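Local coordinates for protein AlyGC (Glaciecola chathamensis, PDB 5GKD) that cleaves alginate as a lyase of polysaccharide lyase family 6, probably by beta-elimination at a site that holds a calcium ion, at residues N542-I547 with A572-V577; I24-G29 with I48-Q53. One frame throughout, in Å; residues are numbered along the deposited sequence.

Interaction 1 (N542-I547 with A572-V577); sequences NYRLAI and ADYIEV
Strands 543-547 and 574-577 run parallel, 3° apart and 4.7 Å between axes, joined by backbone bonds from Leu545 N to Tyr574 O, Glu576 N to Leu545 O and Ile547 N to Glu576 O. On the face shared with Leu545 and Ile575, the Tyr543 ring lies over Ala572, whose CB sits 3.8 Å from the ring centroid in a CH-pi contact; a chi1 of 67°, with CG between the backbone N and the carbonyl carbon, brings it there. With an alanine at Tyr543 the Ala572 methyl is likely to lose its aromatic cover, and a gap would open beside Ile575 CD1. On the other face, Arg544 CB stands 4.2 Å from the centroid of the Tyr574 ring, over its face, while the guanidinium is turned 73° from the ring plane. A water in both planes links the two groups, 3.0 Å from Arg544 NH1 and 2.6 Å from Tyr574 OH. Arg544 also bonds Val434 O and makes a cation-pi contact with Phe436. Asn542 ND2 bonds Asp573 OD1 only weakly; the firmer partners of Asn542 are Lys119 and Ile176 O. Leu545 beside Ile575 and Ile547 beside Val577 stack in register, marking successive coils of a parallel beta-helix, probably right-handed.

Interaction 2 (I24-G29 with I48-Q53); sequences IILANG and ITLRGQ
Ile24 N donates to Thr49 O at 2.7 Å, the first of four backbone bonds that zip strand 24-26 to strand 48-52 in parallel; Gln53 N to Leu26 O, 2.8 Å, is the last, made just beyond strand 48-52. There a side chain takes over the pairing. Gln53, fully extended from CA onward (chi1 -175°), carries OE1 to within 2.8 Å of Asn28 N, and the N-H points almost straight at it (174°), in the plane of the amide carbonyl. The Asn28 amide stacks on that of Gln53 with the planes 18° apart, while Asn28 OD1 accepts from Thr54 N. On the face of Ile25 and Arg51, Ile25 CD1 lies over one face of the guanidinium, 3.7 Å from Arg51 NH1, and the two side chains run side by side; Arg51 NH1 also forms a salt bridge with Asp23. The opposite face is apolar: Leu26 CG lies 3.7 Å from Leu50 CD2, which also meets Ile24, with Val36 and Phe38 packed on Leu50. Apolar side chains thus face the coil interior, the other face mixes the buried Ile25 with the Arg51-Asp23 salt bridge, and the Gln53 amide gives the departing chain at Asn28 a backbone-like partner.

Both interactions pair neighbouring coils of parallel beta-helix, but in different parts of the chain: interaction 2 lies near the N-terminus, within the chondroitinase B family region, and interaction 1 far along the sequence in the second beta-helix. Their centres are about 43 Å apart and their nearest atoms about 27 Å, so they do not touch. Neither contains a residue of the calcium site (Asn180, Glu183, Glu212, Glu214) or of the carbonate pocket (Glu214, Arg240, Arg264, Tyr303). Interaction 1 is nonetheless tied to the first beta-helix, because Asn542 hydrogen-bonds Lys119 and the carbonyl of Ile176, four residues before calcium ligand Asn180. Interaction 2 instead builds an early coil of that first beta-helix.

Interaction 1 (N542-I547 with A572-V577)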
ATOM      1  N   ASN A 542       5.182   3.664  14.490  1.00 17.43           N
ATOM      2  CA  ASN A 542       6.107   4.640  13.914  1.00 21.09           C
ATOM      3  C   ASN A 542       7.540   4.081  13.917  1.00 20.38           C
ATOM      4  O   ASN A 542       7.821   3.033  14.493  1.00 20.79           O
ATOM      5  CB  ASN A 542       6.062   5.965  14.687  1.00 17.40           C
ATOM      6  CG  ASN A 542       4.665   6.577  14.741  1.00 19.93           C
ATOM      7  OD1 ASN A 542       3.813   6.288  13.907  1.00 22.65           O
ATOM      8  ND2 ASN A 542       4.436   7.437  15.720  1.00 18.63           N
ATOM      9  N   TYR A 543       8.465   4.802  13.283  1.00 19.40           N
ATOM     10  CA  TYR A 543       9.863   4.383  13.271  1.00 19.59           C
ATOM     11  C   TYR A 543      10.764   5.608  13.365  1.00 20.89           C
ATOM     12  O   TYR A 543      10.338   6.734  13.127  1.00 22.13           O
ATOM     13  CB  TYR A 543      10.212   3.548  12.012  1.00 17.37           C
ATOM     14  CG  TYR A 543      10.155   4.348  10.743  1.00 17.47           C
ATOM     15  CD1 TYR A 543       8.945   4.593  10.103  1.00 16.65           C
ATOM     16  CD2 TYR A 543      11.299   4.892  10.203  1.00 18.24           C
ATOM     17  CE1 TYR A 543       8.889   5.346   8.956  1.00 17.18           C
ATOM     18  CE2 TYR A 543      11.252   5.638   9.040  1.00 22.09           C
ATOM     19  CZ  TYR A 543      10.047   5.869   8.427  1.00 18.87           C
ATOM     20  OH  TYR A 543      10.015   6.631   7.288  1.00 19.84           O
ATOM     21  N   ARG A 544      12.031   5.361  13.700  1.00 22.48           N
ATOM     22  CA  ARG A 544      13.076   6.370  13.779  1.00 20.95           C
ATOM     23  C   ARG A 544      14.225   5.995  12.846  1.00 23.10           C
ATOM     24  O   ARG A 544      14.614   4.828  12.765  1.00 24.18           O
ATOM     25  CB  ARG A 544      13.604   6.509  15.220  1.00 21.78           C
ATOM     26  CG  ARG A 544      12.606   7.058  16.221  1.00 25.48           C
ATOM     27  CD  ARG A 544      13.029   6.807  17.657  1.00 24.43           C
ATOM     28  NE  ARG A 544      12.747   5.439  18.083  1.00 29.23           N
ATOM     29  CZ  ARG A 544      13.470   4.775  18.979  1.00 27.66           C
ATOM     30  NH1 ARG A 544      14.521   5.357  19.542  1.00 26.84           N
ATOM     31  NH2 ARG A 544      13.156   3.533  19.298  1.00 23.79           N
ATOM     32  N   LEU A 545      14.783   6.990  12.157  1.00 24.24           N
ATOM     33  CA  LEU A 545      15.916   6.781  11.263  1.00 25.23           C
ATOM     34  C   LEU A 545      16.941   7.889  11.489  1.00 24.92           C
ATOM     35  O   LEU A 545      16.620   9.069  11.326  1.00 23.91           O
ATOM     36  CB  LEU A 545      15.452   6.746   9.798  1.00 24.16           C
ATOM     37  CG  LEU A 545      16.531   6.695   8.711  1.00 19.45           C
ATOM     38  CD1 LEU A 545      17.421   5.490   8.893  1.00 22.68           C
ATOM     39  CD2 LEU A 545      15.902   6.701   7.328  1.00 21.31           C
ATOM     40  N   ALA A 546      18.163   7.509  11.871  1.00 26.17           N
ATOM     41  CA  ALA A 546      19.278   8.433  12.074  1.00 25.04           C
ATOM     42  C   ALA A 546      20.443   8.014  11.189  1.00 27.16           C
ATOM     43  O   ALA A 546      20.786   6.830  11.128  1.00 27.66           O
ATOM     44  CB  ALA A 546      19.726   8.466  13.540  1.00 26.74           C
ATOM     45  N   ILE A 547      21.042   8.984  10.503  1.00 30.24           N
ATOM     46  CA  ILE A 547      22.126   8.748   9.555  1.00 26.61           C
ATOM     47  C   ILE A 547      23.232   9.750   9.853  1.00 28.27           C
ATOM     48  O   ILE A 547      23.015  10.963   9.749  1.00 29.72           O
ATOM     49  CB  ILE A 547      21.642   8.879   8.104  1.00 27.56           C
ATOM     50  CG1 ILE A 547      20.604   7.799   7.807  1.00 24.41           C
ATOM     51  CG2 ILE A 547      22.803   8.787   7.126  1.00 24.93           C
ATOM     52  CD1 ILE A 547      19.971   7.940   6.482  1.00 26.11           C
ATOM     53  N   ALA A 572       7.534   8.302  10.288  1.00 19.34           N
ATOM     54  CA  ALA A 572       8.785   8.458  11.015  1.00 17.33           C
ATOM     55  C   ALA A 572       8.632   9.505  12.117  1.00 20.13           C
ATOM     56  O   ALA A 572       8.384  10.680  11.833  1.00 17.28           O
ATOM     57  CB  ALA A 572       9.914   8.858  10.065  1.00 19.13           C
ATOM     58  N   ASP A 573       8.788   9.079  13.376  1.00 22.56           N
ATOM     59  CA  ASP A 573       8.919  10.039  14.472  1.00 19.10           C
ATOM     60  C   ASP A 573      10.040  11.045  14.199  1.00 23.54           C
ATOM     61  O   ASP A 573       9.929  12.219  14.556  1.00 19.39           O
ATOM     62  CB  ASP A 573       9.160   9.311  15.796  1.00 19.32           C
ATOM     63  CG  ASP A 573       7.855   8.775  16.431  1.00 24.82           C
ATOM     64  OD1 ASP A 573       6.874   9.519  16.517  1.00 28.83           O
ATOM     65  OD2 ASP A 573       7.816   7.620  16.881  1.00 31.02           O
ATOM     66  N   TYR A 574      11.129  10.603  13.566  1.00 22.75           N
ATOM     67  CA  TYR A 574      12.075  11.546  12.987  1.00 21.45           C
ATOM     68  C   TYR A 574      12.955  10.833  11.982  1.00 22.04           C
ATOM     69  O   TYR A 574      13.198   9.628  12.081  1.00 23.21           O
ATOM     70  CB  TYR A 574      12.964  12.244  14.037  1.00 21.88           C
ATOM     71  CG  TYR A 574      13.852  11.337  14.861  1.00 24.27           C
ATOM     72  CD1 TYR A 574      15.081  10.882  14.376  1.00 22.94           C
ATOM     73  CD2 TYR A 574      13.477  10.959  16.137  1.00 21.84           C
ATOM     74  CE1 TYR A 574      15.892  10.051  15.157  1.00 21.62           C
ATOM     75  CE2 TYR A 574      14.270  10.139  16.911  1.00 23.47           C
ATOM     76  CZ  TYR A 574      15.465   9.688  16.424  1.00 23.73           C
ATOM     77  OH  TYR A 574      16.224   8.888  17.239  1.00 24.87           O
ATOM     78  N   ILE A 575      13.427  11.610  11.018  1.00 23.50           N
ATOM     79  CA  ILE A 575      14.518  11.239  10.132  1.00 23.55           C
ATOM     80  C   ILE A 575      15.591  12.301  10.316  1.00 25.20           C
ATOM     81  O   ILE A 575      15.322  13.493  10.127  1.00 26.09           O
ATOM     82  CB  ILE A 575      14.061  11.158   8.668  1.00 22.78           C
ATOM     83  CG1 ILE A 575      13.012  10.059   8.515  1.00 22.36           C
ATOM     84  CG2 ILE A 575      15.225  10.885   7.745  1.00 21.01           C
ATOM     85  CD1 ILE A 575      12.240  10.152   7.227  1.00 19.20           C
ATOM     86  N   GLU A 576      16.787  11.884  10.720  1.00 26.26           N
ATOM     87  CA  GLU A 576      17.873  12.817  10.994  1.00 28.99           C
ATOM     88  C   GLU A 576      19.128  12.428  10.224  1.00 26.96           C
ATOM     89  O   GLU A 576      19.615  11.302  10.353  1.00 27.13           O
ATOM     90  CB  GLU A 576      18.184  12.873  12.485  1.00 29.47           C
ATOM     91  CG  GLU A 576      18.659  14.248  12.890  1.00 35.88           C
ATOM     92  CD  GLU A 576      19.595  14.230  14.057  1.00 41.33           C
ATOM     93  OE1 GLU A 576      19.845  15.324  14.611  1.00 47.98           O
ATOM     94  OE2 GLU A 576      20.074  13.129  14.413  1.00 40.64           O
ATOM     95  N   VAL A 577      19.652  13.367   9.442  1.00 26.88           N
ATOM     96  CA  VAL A 577      20.857  13.181   8.644  1.00 24.59           C
ATOM     97  C   VAL A 577      21.880  14.224   9.082  1.00 29.84           C
ATOM     98  O   VAL A 577      21.614  15.433   9.003  1.00 28.83           O
ATOM     99  CB  VAL A 577      20.570  13.304   7.142  1.00 23.99           C
ATOM    100  CG1 VAL A 577      21.837  13.121   6.347  1.00 25.96           C
ATOM    101  CG2 VAL A 577      19.505  12.285   6.714  1.00 26.39           C
TER
HETATM  102  O   HOH W   1      15.599   8.140  19.609  1.00 26.70           O

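Interaction 2 (I24-G29 with I48-Q53)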
ATOM      1  N   ILE A  24     -18.567 -14.336  38.082  1.00 23.46           N
ATOM      2  CA  ILE A  24     -18.082 -15.231  37.042  1.00 20.90           C
ATOM      3  C   ILE A  24     -16.580 -15.009  36.938  1.00 19.52           C
ATOM      4  O   ILE A  24     -16.128 -13.880  36.735  1.00 20.56           O
ATOM      5  CB  ILE A  24     -18.783 -14.962  35.705  1.00 18.61           C
ATOM      6  CG1 ILE A  24     -20.291 -15.154  35.866  1.00 21.41           C
ATOM      7  CG2 ILE A  24     -18.199 -15.855  34.612  1.00 18.41           C
ATOM      8  CD1 ILE A  24     -21.095 -14.803  34.660  1.00 20.19           C
ATOM      9  N   ILE A  25     -15.803 -16.071  37.103  1.00 21.50           N
ATOM     10  CA  ILE A  25     -14.355 -15.972  37.244  1.00 21.39           C
ATOM     11  C   ILE A  25     -13.697 -16.641  36.039  1.00 22.10           C
ATOM     12  O   ILE A  25     -13.791 -17.864  35.860  1.00 19.54           O
ATOM     13  CB  ILE A  25     -13.875 -16.603  38.555  1.00 20.22           C
ATOM     14  CG1 ILE A  25     -14.520 -15.911  39.757  1.00 23.19           C
ATOM     15  CG2 ILE A  25     -12.370 -16.529  38.651  1.00 21.71           C
ATOM     16  CD1 ILE A  25     -14.075 -16.509  41.085  1.00 27.93           C
ATOM     17  N   LEU A  26     -13.019 -15.845  35.216  1.00 21.47           N
ATOM     18  CA  LEU A  26     -12.213 -16.389  34.130  1.00 17.80           C
ATOM     19  C   LEU A  26     -10.925 -16.957  34.709  1.00 19.55           C
ATOM     20  O   LEU A  26     -10.144 -16.223  35.322  1.00 18.69           O
ATOM     21  CB  LEU A  26     -11.891 -15.324  33.083  1.00 18.75           C
ATOM     22  CG  LEU A  26     -13.026 -14.597  32.368  1.00 19.54           C
ATOM     23  CD1 LEU A  26     -12.458 -13.694  31.256  1.00 17.02           C
ATOM     24  CD2 LEU A  26     -14.078 -15.579  31.846  1.00 19.21           C
ATOM     25  N   ALA A  27     -10.716 -18.258  34.511  1.00 18.59           N
ATOM     26  CA  ALA A  27      -9.539 -18.944  35.013  1.00 19.59           C
ATOM     27  C   ALA A  27      -8.261 -18.364  34.412  1.00 21.54           C
ATOM     28  O   ALA A  27      -8.224 -17.947  33.257  1.00 21.51           O
ATOM     29  CB  ALA A  27      -9.633 -20.447  34.694  1.00 21.21           C
ATOM     30  N   ASN A  28      -7.201 -18.364  35.215  1.00 21.18           N
ATOM     31  CA  ASN A  28      -5.907 -17.884  34.763  1.00 21.78           C
ATOM     32  C   ASN A  28      -5.493 -18.599  33.488  1.00 22.25           C
ATOM     33  O   ASN A  28      -5.650 -19.811  33.362  1.00 22.72           O
ATOM     34  CB  ASN A  28      -4.854 -18.101  35.851  1.00 23.94           C
ATOM     35  CG  ASN A  28      -5.085 -17.229  37.054  1.00 23.27           C
ATOM     36  OD1 ASN A  28      -5.734 -16.187  36.961  1.00 23.02           O
ATOM     37  ND2 ASN A  28      -4.547 -17.635  38.189  1.00 24.42           N
ATOM     38  N   GLY A  29      -4.983 -17.831  32.544  1.00 23.77           N
ATOM     39  CA  GLY A  29      -4.530 -18.358  31.281  1.00 22.76           C
ATOM     40  C   GLY A  29      -4.726 -17.328  30.187  1.00 24.87           C
ATOM     41  O   GLY A  29      -5.083 -16.181  30.443  1.00 22.49           O
ATOM     42  N   ILE A  48     -23.525  -8.205  39.500  1.00 21.49           N
ATOM     43  CA  ILE A  48     -22.962  -9.407  38.887  1.00 20.80           C
ATOM     44  C   ILE A  48     -21.600  -9.053  38.314  1.00 21.92           C
ATOM     45  O   ILE A  48     -21.472  -8.084  37.559  1.00 22.26           O
ATOM     46  CB  ILE A  48     -23.886  -9.979  37.806  1.00 19.98           C
ATOM     47  CG1 ILE A  48     -25.271 -10.242  38.388  1.00 19.83           C
ATOM     48  CG2 ILE A  48     -23.314 -11.265  37.248  1.00 19.60           C
ATOM     49  CD1 ILE A  48     -26.267 -10.669  37.348  1.00 21.59           C
ATOM     50  N   THR A  49     -20.585  -9.819  38.688  1.00 20.78           N
ATOM     51  CA  THR A  49     -19.196  -9.488  38.417  1.00 20.43           C
ATOM     52  C   THR A  49     -18.591 -10.507  37.456  1.00 18.64           C
ATOM     53  O   THR A  49     -18.850 -11.710  37.565  1.00 20.18           O
ATOM     54  CB  THR A  49     -18.402  -9.447  39.733  1.00 18.13           C
ATOM     55  OG1 THR A  49     -18.950  -8.440  40.591  1.00 23.49           O
ATOM     56  CG2 THR A  49     -16.935  -9.161  39.497  1.00 21.53           C
ATOM     57  N   LEU A  50     -17.819 -10.015  36.497  1.00 20.35           N
ATOM     58  CA  LEU A  50     -16.924 -10.804  35.651  1.00 18.58           C
ATOM     59  C   LEU A  50     -15.503 -10.383  35.982  1.00 19.29           C
ATOM     60  O   LEU A  50     -15.170  -9.206  35.827  1.00 20.49           O
ATOM     61  CB  LEU A  50     -17.194 -10.539  34.173  1.00 17.37           C
ATOM     62  CG  LEU A  50     -16.857 -11.513  33.038  1.00 21.48           C
ATOM     63  CD1 LEU A  50     -16.364 -10.792  31.810  1.00 18.94           C
ATOM     64  CD2 LEU A  50     -15.983 -12.714  33.402  1.00 18.69           C
ATOM     65  N   ARG A  51     -14.664 -11.324  36.420  1.00 19.44           N
ATOM     66  CA  ARG A  51     -13.325 -10.940  36.848  1.00 19.13           C
ATOM     67  C   ARG A  51     -12.331 -12.056  36.565  1.00 19.71           C
ATOM     68  O   ARG A  51     -12.688 -13.224  36.443  1.00 23.65           O
ATOM     69  CB  ARG A  51     -13.283 -10.556  38.335  1.00 18.29           C
ATOM     70  CG  ARG A  51     -14.156 -11.398  39.207  1.00 22.82           C
ATOM     71  CD  ARG A  51     -14.026 -11.062  40.706  1.00 25.12           C
ATOM     72  NE  ARG A  51     -12.887 -11.793  41.220  1.00 36.83           N
ATOM     73  CZ  ARG A  51     -12.946 -12.774  42.104  1.00 28.84           C
ATOM     74  NH1 ARG A  51     -14.086 -13.136  42.652  1.00 28.69           N
ATOM     75  NH2 ARG A  51     -11.829 -13.371  42.451  1.00 31.27           N
ATOM     76  N   GLY A  52     -11.066 -11.678  36.455  1.00 19.92           N
ATOM     77  CA  GLY A  52     -10.020 -12.663  36.291  1.00 21.59           C
ATOM     78  C   GLY A  52      -9.703 -13.320  37.623  1.00 22.85           C
ATOM     79  O   GLY A  52      -9.735 -12.682  38.676  1.00 23.47           O
ATOM     80  N   GLN A  53      -9.413 -14.622  37.562  1.00 20.80           N
ATOM     81  CA  GLN A  53      -9.067 -15.389  38.755  1.00 21.68           C
ATOM     82  C   GLN A  53      -7.949 -14.722  39.542  1.00 21.87           C
ATOM     83  O   GLN A  53      -8.070 -14.495  40.748  1.00 23.66           O
ATOM     84  CB  GLN A  53      -8.656 -16.804  38.347  1.00 19.95           C
ATOM     85  CG  GLN A  53      -8.376 -17.738  39.503  1.00 20.94           C
ATOM     86  CD  GLN A  53      -7.832 -19.080  39.036  1.00 26.45           C
ATOM     87  OE1 GLN A  53      -7.660 -19.320  37.847  1.00 24.89           O
ATOM     88  NE2 GLN A  53      -7.540 -19.950  39.978  1.00 37.58           N
TER